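Putative peptidase M23 (Pseudomonas aeruginosa PAO1, PDB 2HSI) is a putative zinc metallopeptidase of family M23 and probably acts as an endopeptidase, though its function has not been established. Local coordinates at residues A[25-30]-A[150-155]; A[37-42]-A[274-279]; A[75-80]-A[267-272]. One frame throughout, in Å; residues are numbered along the deposited sequence. Where two conformers were deposited one is given.

Interaction 1: A[25-30]-A[150-155]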
# COMPACT_ATOMS: atom_id res chain seq x y z
N SER A 25 15.50 5.31 -14.34
CA SER A 25 14.81 6.53 -13.84
C SER A 25 14.94 6.68 -12.33
O SER A 25 15.35 5.75 -11.62
CB SER A 25 13.34 6.51 -14.26
OG SER A 25 12.60 5.57 -13.50
N PHE A 26 14.57 7.86 -11.84
CA PHE A 26 14.57 8.15 -10.41
C PHE A 26 13.59 7.24 -9.66
O PHE A 26 13.88 6.79 -8.55
CB PHE A 26 14.24 9.63 -10.16
CG PHE A 26 13.95 9.96 -8.73
CD1 PHE A 26 14.98 9.99 -7.79
CD2 PHE A 26 12.65 10.24 -8.31
CE1 PHE A 26 14.72 10.29 -6.45
CE2 PHE A 26 12.38 10.54 -6.98
CZ PHE A 26 13.42 10.57 -6.05
N ILE A 27 12.45 6.96 -10.28
CA ILE A 27 11.44 6.10 -9.68
C ILE A 27 11.84 4.62 -9.66
O ILE A 27 11.46 3.89 -8.75
CB ILE A 27 10.00 6.39 -10.27
CG1 ILE A 27 8.90 6.02 -9.25
CG2 ILE A 27 9.79 5.74 -11.63
CD1 ILE A 27 8.91 6.87 -7.99
N MET A 28 12.66 4.21 -10.63
CA MET A 28 13.29 2.89 -10.63
C MET A 28 14.35 2.81 -9.52
O MET A 28 14.45 1.81 -8.82
CB MET A 28 13.89 2.57 -12.01
CG MET A 28 14.88 1.38 -12.08
SD MET A 28 14.18 -0.27 -11.86
CE MET A 28 13.82 -0.74 -13.54
N ARG A 29 15.13 3.88 -9.36
CA ARG A 29 16.15 3.95 -8.32
C ARG A 29 15.55 3.97 -6.91
O ARG A 29 16.12 3.41 -5.98
CB ARG A 29 17.06 5.17 -8.55
CG ARG A 29 18.39 5.13 -7.81
CD ARG A 29 19.28 3.97 -8.27
NE ARG A 29 20.46 3.82 -7.42
CZ ARG A 29 21.37 2.85 -7.56
NH1 ARG A 29 21.25 1.93 -8.50
NH2 ARG A 29 22.41 2.82 -6.73
N LEU A 30 14.39 4.60 -6.78
CA LEU A 30 13.70 4.70 -5.49
C LEU A 30 12.95 3.41 -5.10
O LEU A 30 13.07 2.92 -3.98
CB LEU A 30 12.72 5.87 -5.50
CG LEU A 30 12.03 6.24 -4.19
CD1 LEU A 30 12.89 7.19 -3.36
CD2 LEU A 30 10.69 6.86 -4.48
N SER A 150 -1.41 9.26 -8.32
CA SER A 150 -0.97 10.65 -8.50
C SER A 150 0.54 10.80 -8.35
O SER A 150 1.17 11.56 -9.08
CB SER A 150 -1.71 11.58 -7.52
OG SER A 150 -1.17 11.50 -6.20
N ASN A 151 1.10 10.04 -7.41
CA ASN A 151 2.54 10.01 -7.17
C ASN A 151 2.93 8.67 -6.58
O ASN A 151 2.19 8.11 -5.76
CB ASN A 151 2.98 11.15 -6.23
CG ASN A 151 2.08 11.30 -5.01
OD1 ASN A 151 0.88 11.55 -5.14
ND2 ASN A 151 2.66 11.18 -3.83
N LEU A 152 4.08 8.15 -7.01
CA LEU A 152 4.55 6.87 -6.49
C LEU A 152 5.49 7.08 -5.33
O LEU A 152 5.54 6.25 -4.42
CB LEU A 152 5.22 6.03 -7.58
CG LEU A 152 4.41 5.60 -8.81
CD1 LEU A 152 5.31 4.76 -9.72
CD2 LEU A 152 3.15 4.83 -8.43
N MET A 153 6.23 8.18 -5.35
CA MET A 153 6.96 8.62 -4.17
C MET A 153 5.96 9.31 -3.26
O MET A 153 5.34 10.31 -3.64
CB MET A 153 8.13 9.55 -4.50
CG MET A 153 8.98 9.90 -3.28
SD MET A 153 10.44 10.92 -3.58
CE MET A 153 11.26 10.81 -1.98
N LEU A 154 5.80 8.76 -2.06
CA LEU A 154 4.75 9.18 -1.14
C LEU A 154 5.25 10.18 -0.11
O LEU A 154 6.42 10.14 0.29
CB LEU A 154 4.17 7.96 -0.42
CG LEU A 154 3.54 6.87 -1.28
CD1 LEU A 154 3.01 5.73 -0.42
CD2 LEU A 154 2.45 7.44 -2.16
N ASP A 155 4.37 11.09 0.30
CA ASP A 155 4.66 11.96 1.42
C ASP A 155 4.50 11.17 2.71
O ASP A 155 3.67 10.27 2.78
CB ASP A 155 3.71 13.15 1.47
CG ASP A 155 3.86 14.08 0.30
OD1 ASP A 155 4.92 14.08 -0.36
OD2 ASP A 155 2.90 14.83 0.05
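With chi1 at -174° and the chain extended beyond it, Met153 sends its thioether straight out of the loop 150-155 to the helix at 26-30, where Phe26, its ring swung alongside its own carbonyl carbon (chi1 169°), presents an edge to the sulfur. Met153 SD lies 3.9 Å from both CZ and CE2 of Phe26 and 84° off the ring normal, a Met-aromatic contact made in the plane of the ring rather than over a face. Nearer its root, the same methionine is crossed at about a right angle by Leu30, whose CD2 stands 3.7 Å from Met153 CG and equally close to CB. Ile27, on the same helix, turns to the neighbouring residue: its CD1 meets Leu152 CB at 3.8 Å while CG1 touches Leu152 CD1. Within the loop, Asn151 ND2 donates almost straight to Met153 O at 2.8 Å, and it also bonds Pro196 O outside the segment. The helix begins with an ST motif in which Ser25 OG accepts from Met28 N. The whole is a small apolar patch near the surface, away from the zinc site, that joins the N-terminal helix to the loop between helix 127-141 and strand 183-185.

Interaction 2: A[37-42]-A[274-279]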
# COMPACT_ATOMS: atom_id res chain seq x y z
N GLY A 37 8.86 -8.38 1.67
CA GLY A 37 8.34 -7.13 2.26
C GLY A 37 8.67 -5.89 1.44
O GLY A 37 8.33 -4.77 1.83
N GLY A 38 9.33 -6.10 0.30
CA GLY A 38 9.82 -5.00 -0.54
C GLY A 38 9.06 -4.84 -1.85
O GLY A 38 7.92 -5.27 -1.97
N VAL A 39 9.71 -4.20 -2.82
CA VAL A 39 9.09 -3.82 -4.10
C VAL A 39 10.02 -4.17 -5.29
O VAL A 39 11.21 -3.88 -5.26
CB VAL A 39 8.74 -2.30 -4.13
CG1 VAL A 39 8.14 -1.88 -5.50
CG2 VAL A 39 7.78 -1.91 -3.00
N ALA A 40 9.46 -4.77 -6.34
CA ALA A 40 10.24 -5.00 -7.56
C ALA A 40 9.65 -4.20 -8.70
O ALA A 40 8.44 -4.26 -8.94
CB ALA A 40 10.26 -6.48 -7.90
N VAL A 41 10.50 -3.45 -9.40
CA VAL A 41 10.10 -2.74 -10.61
C VAL A 41 10.49 -3.60 -11.81
O VAL A 41 11.67 -3.90 -11.99
CB VAL A 41 10.74 -1.33 -10.70
CG1 VAL A 41 10.32 -0.62 -12.00
CG2 VAL A 41 10.38 -0.49 -9.46
N VAL A 42 9.50 -4.02 -12.59
CA VAL A 42 9.73 -5.00 -13.65
C VAL A 42 9.39 -4.42 -15.02
O VAL A 42 8.27 -3.99 -15.25
CB VAL A 42 8.93 -6.32 -13.41
CG1 VAL A 42 9.30 -7.38 -14.43
CG2 VAL A 42 9.15 -6.87 -12.00
N ALA A 274 8.52 2.69 4.22
CA ALA A 274 9.77 3.46 4.18
C ALA A 274 10.39 3.54 2.77
O ALA A 274 11.03 4.53 2.44
CB ALA A 274 10.79 2.92 5.19
N ILE A 275 10.18 2.51 1.96
CA ILE A 275 10.64 2.49 0.55
C ILE A 275 10.08 3.70 -0.22
O ILE A 275 10.82 4.40 -0.93
CB ILE A 275 10.23 1.15 -0.13
CG1 ILE A 275 10.96 -0.03 0.52
CG2 ILE A 275 10.46 1.18 -1.67
CD1 ILE A 275 10.44 -1.38 0.09
N PHE A 276 8.79 3.97 -0.02
CA PHE A 276 8.07 5.01 -0.74
C PHE A 276 8.39 6.43 -0.29
O PHE A 276 8.16 7.38 -1.04
CB PHE A 276 6.56 4.74 -0.64
CG PHE A 276 6.15 3.43 -1.23
CD1 PHE A 276 5.79 3.34 -2.57
CD2 PHE A 276 6.16 2.27 -0.46
CE1 PHE A 276 5.43 2.13 -3.13
CE2 PHE A 276 5.81 1.06 -1.01
CZ PHE A 276 5.44 0.99 -2.35
N ILE A 277 8.89 6.59 0.93
CA ILE A 277 9.26 7.91 1.43
C ILE A 277 10.77 8.17 1.31
O ILE A 277 11.25 9.25 1.64
CB ILE A 277 8.72 8.16 2.89
CG1 ILE A 277 9.35 7.18 3.89
CG2 ILE A 277 7.18 8.09 2.92
CD1 ILE A 277 8.93 7.41 5.35
N GLY A 278 11.49 7.16 0.83
CA GLY A 278 12.95 7.24 0.65
C GLY A 278 13.78 6.86 1.86
O GLY A 278 14.90 7.36 2.02
N ALA A 279 13.26 5.96 2.70
CA ALA A 279 13.89 5.63 3.98
C ALA A 279 14.22 4.13 4.19
O ALA A 279 14.33 3.67 5.32
CB ALA A 279 13.03 6.15 5.14
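Val39 and Ile275 meet where the edge strand 39-43 of the six-stranded antiparallel sheet of the N-terminal part, the M23_N domain, faces the short C-terminal helix 273-277 that follows the M23 peptidase sheet. The contact is buried, and what joins the segments is apolar. From the helix, Ile275 reaches over with its CD1, which lies 3.7 Å from Gly38 CA and 4.1 Å from Val39 CG2; its CG1 is set beside its own backbone N (chi1 -65°), with the chain extended beyond. The Ile275 methyl thus rests against the main chain at Gly38. Aromatic packing adds a second element. The Phe276 side chain crosses Val39 at about a right angle, and its ring also meets Phe222, the two planes at about 35°, while Leu31 touches both Ile275 and Phe276. Backbone bonds act within and around the segments. Ala40 pairs with Val74 in the neighbouring strand 70-75, and Gly38 with Ile76 just beyond the strand ends. The helix closes in a Schellman motif: Gly278 has positive phi, Ala279 N donates to Ala274 O at 2.7 Å, and a weak bond runs from Gly278 N to Ile275 O. Of the Phe276 ring, CZ approaches Val39 CG2 at 3.8 Å.

Interaction 3: A[75-80]-A[267-272]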
# COMPACT_ATOMS: atom_id res chain seq x y z
N GLY A 75 4.42 -5.51 -5.38
CA GLY A 75 4.60 -5.72 -3.94
C GLY A 75 4.98 -7.16 -3.66
O GLY A 75 4.34 -8.08 -4.17
N ILE A 76 6.03 -7.36 -2.86
CA ILE A 76 6.52 -8.70 -2.51
C ILE A 76 6.15 -9.03 -1.07
O ILE A 76 6.65 -8.39 -0.14
CB ILE A 76 8.05 -8.83 -2.69
CG1 ILE A 76 8.52 -8.24 -4.03
CG2 ILE A 76 8.51 -10.28 -2.52
CD1 ILE A 76 7.92 -8.89 -5.27
N PRO A 77 5.27 -10.03 -0.86
CA PRO A 77 4.91 -10.36 0.54
C PRO A 77 6.13 -10.72 1.40
O PRO A 77 7.12 -11.24 0.90
CB PRO A 77 3.99 -11.56 0.38
CG PRO A 77 3.43 -11.44 -1.00
CD PRO A 77 4.52 -10.85 -1.83
N LEU A 78 6.04 -10.42 2.69
CA LEU A 78 7.12 -10.69 3.64
C LEU A 78 7.44 -12.19 3.76
O LEU A 78 8.58 -12.57 4.04
CB LEU A 78 6.81 -10.07 5.01
CG LEU A 78 7.96 -9.88 6.01
CD1 LEU A 78 8.99 -8.85 5.53
CD2 LEU A 78 7.43 -9.52 7.38
N SER A 79 6.45 -13.04 3.51
CA SER A 79 6.64 -14.49 3.54
C SER A 79 7.30 -15.09 2.28
O SER A 79 7.60 -16.29 2.24
CB SER A 79 5.30 -15.19 3.83
OG SER A 79 4.38 -14.99 2.77
N THR A 80 7.53 -14.27 1.25
CA THR A 80 8.14 -14.73 0.01
C THR A 80 9.58 -15.20 0.20
O THR A 80 10.42 -14.45 0.71
CB THR A 80 8.13 -13.64 -1.09
OG1 THR A 80 6.82 -13.08 -1.19
CG2 THR A 80 8.54 -14.21 -2.44
N ASN A 267 -0.73 -4.97 -4.89
CA ASN A 267 -1.21 -6.30 -5.30
C ASN A 267 -1.51 -7.25 -4.14
O ASN A 267 -1.08 -8.41 -4.16
CB ASN A 267 -0.30 -6.97 -6.36
CG ASN A 267 1.18 -6.97 -5.97
OD1 ASN A 267 1.92 -6.06 -6.32
ND2 ASN A 267 1.61 -7.99 -5.22
N ASP A 268 -2.23 -6.74 -3.14
CA ASP A 268 -2.56 -7.49 -1.92
C ASP A 268 -1.33 -8.04 -1.16
O ASP A 268 -1.36 -9.15 -0.61
CB ASP A 268 -3.59 -8.60 -2.21
CG ASP A 268 -4.25 -9.15 -0.94
OD1 ASP A 268 -4.38 -8.41 0.06
OD2 ASP A 268 -4.64 -10.34 -0.97
N ALA A 269 -0.26 -7.24 -1.16
CA ALA A 269 0.93 -7.54 -0.38
C ALA A 269 1.31 -6.31 0.43
O ALA A 269 1.57 -5.24 -0.15
CB ALA A 269 2.07 -7.96 -1.29
N ARG A 270 1.33 -6.44 1.75
CA ARG A 270 1.84 -5.36 2.62
C ARG A 270 3.34 -5.24 2.48
O ARG A 270 4.09 -6.22 2.63
CB ARG A 270 1.46 -5.55 4.10
CG ARG A 270 0.16 -4.85 4.52
CD ARG A 270 -1.01 -5.80 4.45
NE ARG A 270 -1.58 -5.82 3.13
CZ ARG A 270 -2.23 -6.85 2.58
NH1 ARG A 270 -2.42 -7.99 3.23
NH2 ARG A 270 -2.70 -6.72 1.36
N VAL A 271 3.77 -4.02 2.16
CA VAL A 271 5.17 -3.74 1.92
C VAL A 271 5.64 -2.59 2.80
O VAL A 271 4.82 -1.91 3.44
CB VAL A 271 5.46 -3.47 0.41
CG1 VAL A 271 5.12 -4.70 -0.43
CG2 VAL A 271 4.74 -2.21 -0.09
N ASP A 272 6.95 -2.41 2.86
CA ASP A 272 7.60 -1.42 3.71
C ASP A 272 7.32 0.00 3.23
O ASP A 272 7.83 0.42 2.19
CB ASP A 272 9.10 -1.70 3.74
CG ASP A 272 9.86 -0.83 4.74
OD1 ASP A 272 9.25 0.01 5.45
OD2 ASP A 272 11.09 -1.01 4.82
O HOH W 1 3.75 -8.88 3.43
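The carboxamide of Asn267 meets the backbone of Gly75 with both polar atoms of its edge. Asn267 OD1 accepts from Gly75 N at 2.7 Å, the N-H lying in the carbonyl plane on a lone pair, and Asn267 ND2 returns a nearly straight bond (175°) to Gly75 O at 2.9 Å. That oxygen is 4° out of the amide plane, so two bonds fix the rotation of the side chain, whose chi1 of 50° places CG between its own backbone N and carbonyl carbon. The second flat group, the Arg270 guanidinium, has the Asp268 carboxylate at its edge: Arg270 NH2 makes a salt bridge of 2.7 Å to Asp268 OD1, on the anti side but well out of the carboxylate plane, and Tyr141 gives a cation-pi contact. Lys58 and Arg142 both pair with Asp268 OD2. Asn267 and strand 269-271 thus join the end of strand 70-75, in the M23_N domain, to the peptidase sheet, in which 269-271 pairs with 260-266, the strand carrying the zinc ligand His261. Apolar atoms fill in beside the amide: Ala269 CB touches Pro77 CG at 3.7 Å, and Val271 CG1 lies 3.7 Å from Gly75 CA. Beyond Pro77, which opens a type I turn to Thr80, a water accepts from Leu78 N and donates to Arg270 O.

All three contacts join elements from the N-terminal third of the chain to later ones: the loop 150-155 in interaction 1, and helix 273-277 and strand 269-271, near the C-terminal end, in interactions 2 and 3. Interaction 1 lies near the surface and is apolar across its segments. Interactions 2 and 3 are buried, yet the first of these relies on aliphatic and aromatic carbon while the second adds paired amide bonds and a water. Phe276 O probably accepts from Leu154 N, linking interactions 1 and 2, and Gly37 O probably from Asp272 N, linking 2 and 3, which share the continuous run 267-279. Interactions 1 and 3 do not touch, their nearest atoms being about 8 Å apart.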